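Local coordinates for L-isoleucine-4-hydroxylase (Bacillus thuringiensis, PDB 6LNH), which hydroxylates free L-isoleucine to (4S)-4-hydroxy-L-isoleucine, using ferrous iron, molecular oxygen and 2-oxoglutarate, at residues 38-43 against 210-215; 192-197 against 203-208. All coordinates share one frame; numbering follows the deposited sequence.

In the fold
Interaction 2 is one strand pair of the minor three-stranded sheet, close to the iron; interaction 1 lies away from that site, at the start of strand 214-218 in the major sheet. The chain joins them directly, since 203-208 leads into 210-215, and Leu215 packs its CD1 against Asn193 and Ile206 between the two sheets. Both contacts are largely buried, yet their chemistry differs. Interaction 1 is a small apolar join between a loop and a turn, with no polar bond between its two segments; interaction 2 is a backbone ladder with a bulge and side chains on both faces. Each also reaches a different neighbouring subunit: the second for interaction 1, the third for interaction 2.

Interaction 1. Residues 38-43 against 210-215; sequences IFLQEE and EPLETL. With HG (mercury (II) ion), chain G.
Thr214 OG1 sits where several groups converge: it is hydrogen-bonded to His180 ND1, it lies 3.2 Å from Leu212 O, and Phe39 brings its ring edge up to it, with CE2 3.6 Å from OG1. The Leu212 carbonyl oxygen lies in the plane of that same ring, at its edge, 3.9 Å from CD2. The Phe39 ring has this edge at the two oxygens with its CG beside the backbone N and anti to the carbonyl carbon (chi1 -52°). Ile38 folds its own CG1 over the centre of one ring face, 3.4 Å above the plane, and Phe128 meets the ring edge-to-face.

The rest of the join is aliphatic. Leu212 CD1 touches both Phe39 CB, at 3.8 Å, and Leu40 CD2, at 3.9 Å. Leu212 is the third residue of a type II turn from Glu210 to Glu213, with Pro211 second, which accounts for its positive phi of 70°. The closing bond, Glu213 N to Glu210 O, is weak.

At the start of the turn, Glu210 OE1 binds a mercury ion at 2.6 Å, shared with Cys232 SG of the second subunit. The other carboxylate oxygen is held by Asn36 ND2 of its own chain and by Ser233 OG of the second subunit. Bound from two subunits, the ion lies at their interface; it is not a cofactor of the enzyme.

Helix 44-54 packs on Leu40, Pro211 and Leu212, and helix 120-134 on Phe39 and Leu212, while strand 214-218 runs on into the major sheet of the cupin-type fold, between strands 31-34 and 176-184.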
loop_
_atom_site.group_PDB
_atom_site.type_symbol
_atom_site.label_atom_id
_atom_site.label_comp_id
_atom_site.label_asym_id
_atom_site.label_seq_id
_atom_site.Cartn_x
_atom_site.Cartn_y
_atom_site.Cartn_z
ATOM N N ILE C 38 6.003 -23.096 -3.532
ATOM C CA ILE C 38 6.509 -24.266 -4.311
ATOM C C ILE C 38 7.788 -23.885 -5.062
ATOM O O ILE C 38 8.561 -24.799 -5.390
ATOM C CB ILE C 38 5.432 -24.801 -5.270
ATOM C CG1 ILE C 38 5.138 -23.806 -6.395
ATOM C CG2 ILE C 38 4.171 -25.185 -4.511
ATOM C CD1 ILE C 38 4.051 -24.256 -7.333
ATOM N N PHE C 39 7.994 -22.593 -5.325
ATOM C CA PHE C 39 9.200 -22.149 -6.071
ATOM C C PHE C 39 10.231 -21.553 -5.105
ATOM O O PHE C 39 11.285 -21.090 -5.568
ATOM C CB PHE C 39 8.814 -21.160 -7.175
ATOM C CG PHE C 39 7.712 -21.638 -8.086
ATOM C CD1 PHE C 39 7.812 -22.851 -8.745
ATOM C CD2 PHE C 39 6.572 -20.876 -8.283
ATOM C CE1 PHE C 39 6.797 -23.291 -9.580
ATOM C CE2 PHE C 39 5.560 -21.317 -9.119
ATOM C CZ PHE C 39 5.674 -22.524 -9.766
ATOM N N LEU C 40 9.940 -21.584 -3.802
ATOM C CA LEU C 40 10.875 -21.016 -2.796
ATOM C C LEU C 40 11.115 -22.031 -1.672
ATOM O O LEU C 40 10.883 -21.683 -0.501
ATOM C CB LEU C 40 10.282 -19.712 -2.254
ATOM C CG LEU C 40 10.228 -18.558 -3.252
ATOM C CD1 LEU C 40 9.299 -17.461 -2.761
ATOM C CD2 LEU C 40 11.615 -18.001 -3.515
ATOM N N GLN C 41 11.568 -23.236 -2.026
ATOM C CA GLN C 41 11.841 -24.289 -1.013
ATOM C C GLN C 41 13.351 -24.362 -0.759
ATOM O O GLN C 41 13.752 -25.047 0.196
ATOM C CB GLN C 41 11.280 -25.633 -1.476
ATOM C CG GLN C 41 9.760 -25.688 -1.468
ATOM C CD GLN C 41 9.180 -25.282 -0.134
ATOM O OE1 GLN C 41 9.242 -24.122 0.267
ATOM N NE2 GLN C 41 8.607 -26.246 0.566
ATOM N N GLU C 42 14.144 -23.683 -1.591
ATOM C CA GLU C 42 15.622 -23.658 -1.436
ATOM C C GLU C 42 16.050 -22.221 -1.129
ATOM O O GLU C 42 15.422 -21.299 -1.669
ATOM C CB GLU C 42 16.301 -24.152 -2.714
ATOM C CG GLU C 42 16.485 -25.657 -2.758
ATOM C CD GLU C 42 15.283 -26.422 -3.283
ATOM O OE1 GLU C 42 14.233 -25.789 -3.506
ATOM O OE2 GLU C 42 15.402 -27.649 -3.465
ATOM N N GLU C 43 17.092 -22.044 -0.310
ATOM C CA GLU C 43 17.563 -20.679 0.053
ATOM C C GLU C 43 18.267 -20.035 -1.147
ATOM O O GLU C 43 18.262 -18.794 -1.232
ATOM C CB GLU C 43 18.480 -20.726 1.276
ATOM C CG GLU C 43 17.953 -19.925 2.454
ATOM C CD GLU C 43 18.194 -18.425 2.385
ATOM O OE1 GLU C 43 18.781 -17.962 1.387
ATOM O OE2 GLU C 43 17.794 -17.722 3.332
ATOM N N GLU C 210 3.532 -10.390 -4.245
ATOM C CA GLU C 210 4.958 -10.779 -4.110
ATOM C C GLU C 210 5.429 -11.595 -5.311
ATOM O O GLU C 210 4.602 -12.276 -5.936
ATOM C CB GLU C 210 5.180 -11.558 -2.814
ATOM C CG GLU C 210 4.129 -12.619 -2.557
ATOM C CD GLU C 210 4.010 -13.034 -1.103
ATOM O OE1 GLU C 210 3.331 -12.322 -0.342
ATOM O OE2 GLU C 210 4.598 -14.064 -0.737
ATOM N N PRO C 211 6.744 -11.579 -5.622
ATOM C CA PRO C 211 7.313 -12.353 -6.729
ATOM C C PRO C 211 7.038 -13.863 -6.656
ATOM O O PRO C 211 6.935 -14.403 -5.568
ATOM C CB PRO C 211 8.818 -12.080 -6.621
ATOM C CG PRO C 211 8.885 -10.729 -5.961
ATOM C CD PRO C 211 7.754 -10.760 -4.957
ATOM N N LEU C 212 6.961 -14.475 -7.843
ATOM C CA LEU C 212 6.667 -15.911 -8.106
ATOM C C LEU C 212 5.208 -16.231 -7.776
ATOM O O LEU C 212 4.872 -17.422 -7.759
ATOM C CB LEU C 212 7.672 -16.867 -7.453
ATOM C CG LEU C 212 9.135 -16.561 -7.753
ATOM C CD1 LEU C 212 10.048 -17.555 -7.059
ATOM C CD2 LEU C 212 9.382 -16.560 -9.251
ATOM N N GLU C 213 4.370 -15.209 -7.546
ATOM C CA GLU C 213 2.924 -15.500 -7.378
ATOM C C GLU C 213 2.451 -15.943 -8.764
ATOM O O GLU C 213 2.866 -15.324 -9.759
ATOM C CB GLU C 213 2.167 -14.317 -6.776
ATOM C CG GLU C 213 2.142 -14.353 -5.259
ATOM C CD GLU C 213 1.164 -13.400 -4.596
ATOM O OE1 GLU C 213 1.307 -12.181 -4.789
ATOM O OE2 GLU C 213 0.266 -13.883 -3.882
ATOM N N THR C 214 1.584 -16.944 -8.824
ATOM C CA THR C 214 1.287 -17.531 -10.123
ATOM C C THR C 214 -0.214 -17.673 -10.333
ATOM O O THR C 214 -0.960 -17.986 -9.399
ATOM C CB THR C 214 1.984 -18.901 -10.255
ATOM O OG1 THR C 214 3.404 -18.708 -10.284
ATOM C CG2 THR C 214 1.556 -19.626 -11.522
ATOM N N LEU C 215 -0.644 -17.443 -11.574
ATOM C CA LEU C 215 -2.025 -17.617 -12.002
ATOM C C LEU C 215 -2.024 -18.385 -13.314
ATOM O O LEU C 215 -1.316 -18.010 -14.255
ATOM C CB LEU C 215 -2.724 -16.267 -12.183
ATOM C CG LEU C 215 -4.250 -16.234 -12.239
ATOM C CD1 LEU C 215 -4.679 -14.813 -12.539
ATOM C CD2 LEU C 215 -4.805 -17.197 -13.281
HETATM HG HG HG G . 2.519 -10.406 1.295
#

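Interaction 2. Residues 192-197 against 203-208; sequences DNLIAN and NQFISL
The side-chain amides of Asn197 and Asn203 lie stacked, their planes 13° apart and their CG atoms 3.7 Å from each other. At the other end of the pair the Phe205 ring and the Asp192 carboxylate meet at a slant, 42° between planes, with OD2 3.4 Å from CZ. Leu194 reaches the same ring obliquely, its CD2 against CD2 of Phe205. With CG anti to the backbone N (chi1 -179°), the Phe205 side chain runs beside its own carbonyl carbon, and in this position its ring meets Asp192.

Between these ends runs an antiparallel ladder. Asn193 and Ile206 form a hydrogen-bonded pair, each N to the other's O at 2.8 Å. Leu194 and Phe205 make the next, non-hydrogen-bonded pair. Beyond them Ile195 N binds Gln204 O, but Ile195 O is gripped twice, by Asn203 N at 2.8 Å and Gln204 N at 3.2 Å: a classic beta bulge. Asn203 then prolongs the pairing with its side chain: OD1 takes the N-H of Asn197 at 2.8 Å, nearly straight at the hydrogen although the donor stands above the amide plane.

Phe205 and Leu194 face the third subunit, packing on its Ile189 and Pro227 respectively, and Lys158 of that subunit binds Gln204 OE1. On the other face Asn193, Ile195 and Ile206 lie against strand 214-218, at Leu215 and Phe217, and Gln204 meets Phe31 of strand 31-34. Strand 189-196 is central in the minor sheet, flanked by 204-206 and by 222-229, whose His223 binds the iron; the Asn193 side chain is about 7 Å from the metal.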
loop_
_atom_site.group_PDB
_atom_site.type_symbol
_atom_site.label_atom_id
_atom_site.label_comp_id
_atom_site.label_asym_id
_atom_site.label_seq_id
_atom_site.Cartn_x
_atom_site.Cartn_y
_atom_site.Cartn_z
ATOM N N ASP C 192 -4.118 -5.727 -11.967
ATOM C CA ASP C 192 -4.876 -6.793 -11.332
ATOM C C ASP C 192 -5.484 -7.715 -12.383
ATOM O O ASP C 192 -5.816 -7.293 -13.494
ATOM C CB ASP C 192 -5.988 -6.215 -10.456
ATOM C CG ASP C 192 -5.537 -5.009 -9.651
ATOM O OD1 ASP C 192 -4.485 -5.096 -8.979
ATOM O OD2 ASP C 192 -6.235 -3.976 -9.690
ATOM N N ASN C 193 -5.623 -8.986 -12.022
ATOM C CA ASN C 193 -6.159 -10.000 -12.918
ATOM C C ASN C 193 -7.628 -10.246 -12.604
ATOM O O ASN C 193 -8.006 -10.373 -11.435
ATOM C CB ASN C 193 -5.361 -11.297 -12.801
ATOM C CG ASN C 193 -3.910 -11.125 -13.206
ATOM O OD1 ASN C 193 -3.028 -10.998 -12.358
ATOM N ND2 ASN C 193 -3.658 -11.111 -14.512
ATOM N N LEU C 194 -8.449 -10.305 -13.648
ATOM C CA LEU C 194 -9.881 -10.534 -13.525
ATOM C C LEU C 194 -10.250 -11.852 -14.190
ATOM O O LEU C 194 -9.691 -12.207 -15.231
ATOM C CB LEU C 194 -10.679 -9.394 -14.159
ATOM C CG LEU C 194 -10.282 -7.994 -13.697
ATOM C CD1 LEU C 194 -11.100 -6.949 -14.421
ATOM C CD2 LEU C 194 -10.449 -7.859 -12.192
ATOM N N ILE C 195 -11.188 -12.575 -13.584
ATOM C CA ILE C 195 -11.746 -13.794 -14.158
ATOM C C ILE C 195 -13.238 -13.586 -14.367
ATOM O O ILE C 195 -13.944 -13.143 -13.452
ATOM C CB ILE C 195 -11.493 -15.025 -13.270
ATOM C CG1 ILE C 195 -10.010 -15.140 -12.918
ATOM C CG2 ILE C 195 -11.972 -16.290 -13.976
ATOM C CD1 ILE C 195 -9.112 -15.346 -14.117
ATOM N N ALA C 196 -13.710 -13.902 -15.568
ATOM C CA ALA C 196 -15.117 -13.763 -15.910
ATOM C C ALA C 196 -15.569 -15.003 -16.663
ATOM O O ALA C 196 -14.982 -15.350 -17.692
ATOM C CB ALA C 196 -15.344 -12.513 -16.766
ATOM N N ASN C 197 -16.624 -15.653 -16.167
ATOM C CA ASN C 197 -17.223 -16.748 -16.925
ATOM C C ASN C 197 -17.842 -16.235 -18.215
ATOM O O ASN C 197 -17.813 -16.920 -19.243
ATOM C CB ASN C 197 -18.265 -17.478 -16.078
ATOM C CG ASN C 197 -17.700 -17.981 -14.765
ATOM O OD1 ASN C 197 -16.488 -17.980 -14.560
ATOM N ND2 ASN C 197 -18.577 -18.428 -13.873
ATOM N N ASN C 203 -16.183 -12.491 -11.943
ATOM C CA ASN C 203 -16.423 -13.546 -10.924
ATOM C C ASN C 203 -15.301 -13.568 -9.886
ATOM O O ASN C 203 -15.603 -13.808 -8.709
ATOM C CB ASN C 203 -16.579 -14.920 -11.577
ATOM C CG ASN C 203 -17.741 -14.978 -12.541
ATOM O OD1 ASN C 203 -17.609 -14.614 -13.705
ATOM N ND2 ASN C 203 -18.885 -15.433 -12.062
ATOM N N GLN C 204 -14.059 -13.334 -10.308
ATOM C CA GLN C 204 -12.928 -13.397 -9.350
ATOM C C GLN C 204 -11.951 -12.245 -9.599
ATOM O O GLN C 204 -11.780 -11.849 -10.762
ATOM C CB GLN C 204 -12.235 -14.756 -9.456
ATOM C CG GLN C 204 -11.151 -14.975 -8.415
ATOM C CD GLN C 204 -11.703 -15.312 -7.051
ATOM O OE1 GLN C 204 -10.960 -15.536 -6.100
ATOM N NE2 GLN C 204 -13.021 -15.349 -6.947
ATOM N N PHE C 205 -11.354 -11.734 -8.519
ATOM C CA PHE C 205 -10.358 -10.636 -8.576
ATOM C C PHE C 205 -9.064 -11.145 -7.936
ATOM O O PHE C 205 -9.078 -11.473 -6.742
ATOM C CB PHE C 205 -10.888 -9.398 -7.850
ATOM C CG PHE C 205 -9.966 -8.207 -7.865
ATOM C CD1 PHE C 205 -8.804 -8.201 -7.113
ATOM C CD2 PHE C 205 -10.265 -7.088 -8.623
ATOM C CE1 PHE C 205 -7.959 -7.104 -7.128
ATOM C CE2 PHE C 205 -9.419 -5.992 -8.636
ATOM C CZ PHE C 205 -8.268 -6.000 -7.886
ATOM N N ILE C 206 -7.989 -11.221 -8.719
ATOM C CA ILE C 206 -6.689 -11.732 -8.196
ATOM C C ILE C 206 -5.617 -10.657 -8.377
ATOM O O ILE C 206 -5.452 -10.168 -9.505
ATOM C CB ILE C 206 -6.299 -13.048 -8.897
ATOM C CG1 ILE C 206 -7.381 -14.117 -8.731
ATOM C CG2 ILE C 206 -4.947 -13.538 -8.406
ATOM C CD1 ILE C 206 -7.686 -14.876 -9.996
ATOM N N SER C 207 -4.927 -10.306 -7.291
ATOM C CA SER C 207 -3.847 -9.291 -7.353
ATOM C C SER C 207 -2.508 -9.959 -7.036
ATOM O O SER C 207 -2.298 -10.322 -5.869
ATOM C CB SER C 207 -4.122 -8.156 -6.408
ATOM O OG SER C 207 -3.095 -7.184 -6.488
ATOM N N LEU C 208 -1.658 -10.143 -8.045
ATOM C CA LEU C 208 -0.324 -10.748 -7.806
ATOM C C LEU C 208 0.544 -9.676 -7.145
ATOM O O LEU C 208 0.780 -8.640 -7.784
ATOM C CB LEU C 208 0.260 -11.221 -9.140
ATOM C CG LEU C 208 -0.613 -12.208 -9.914
ATOM C CD1 LEU C 208 0.165 -12.860 -11.044
ATOM C CD2 LEU C 208 -1.187 -13.265 -8.987
#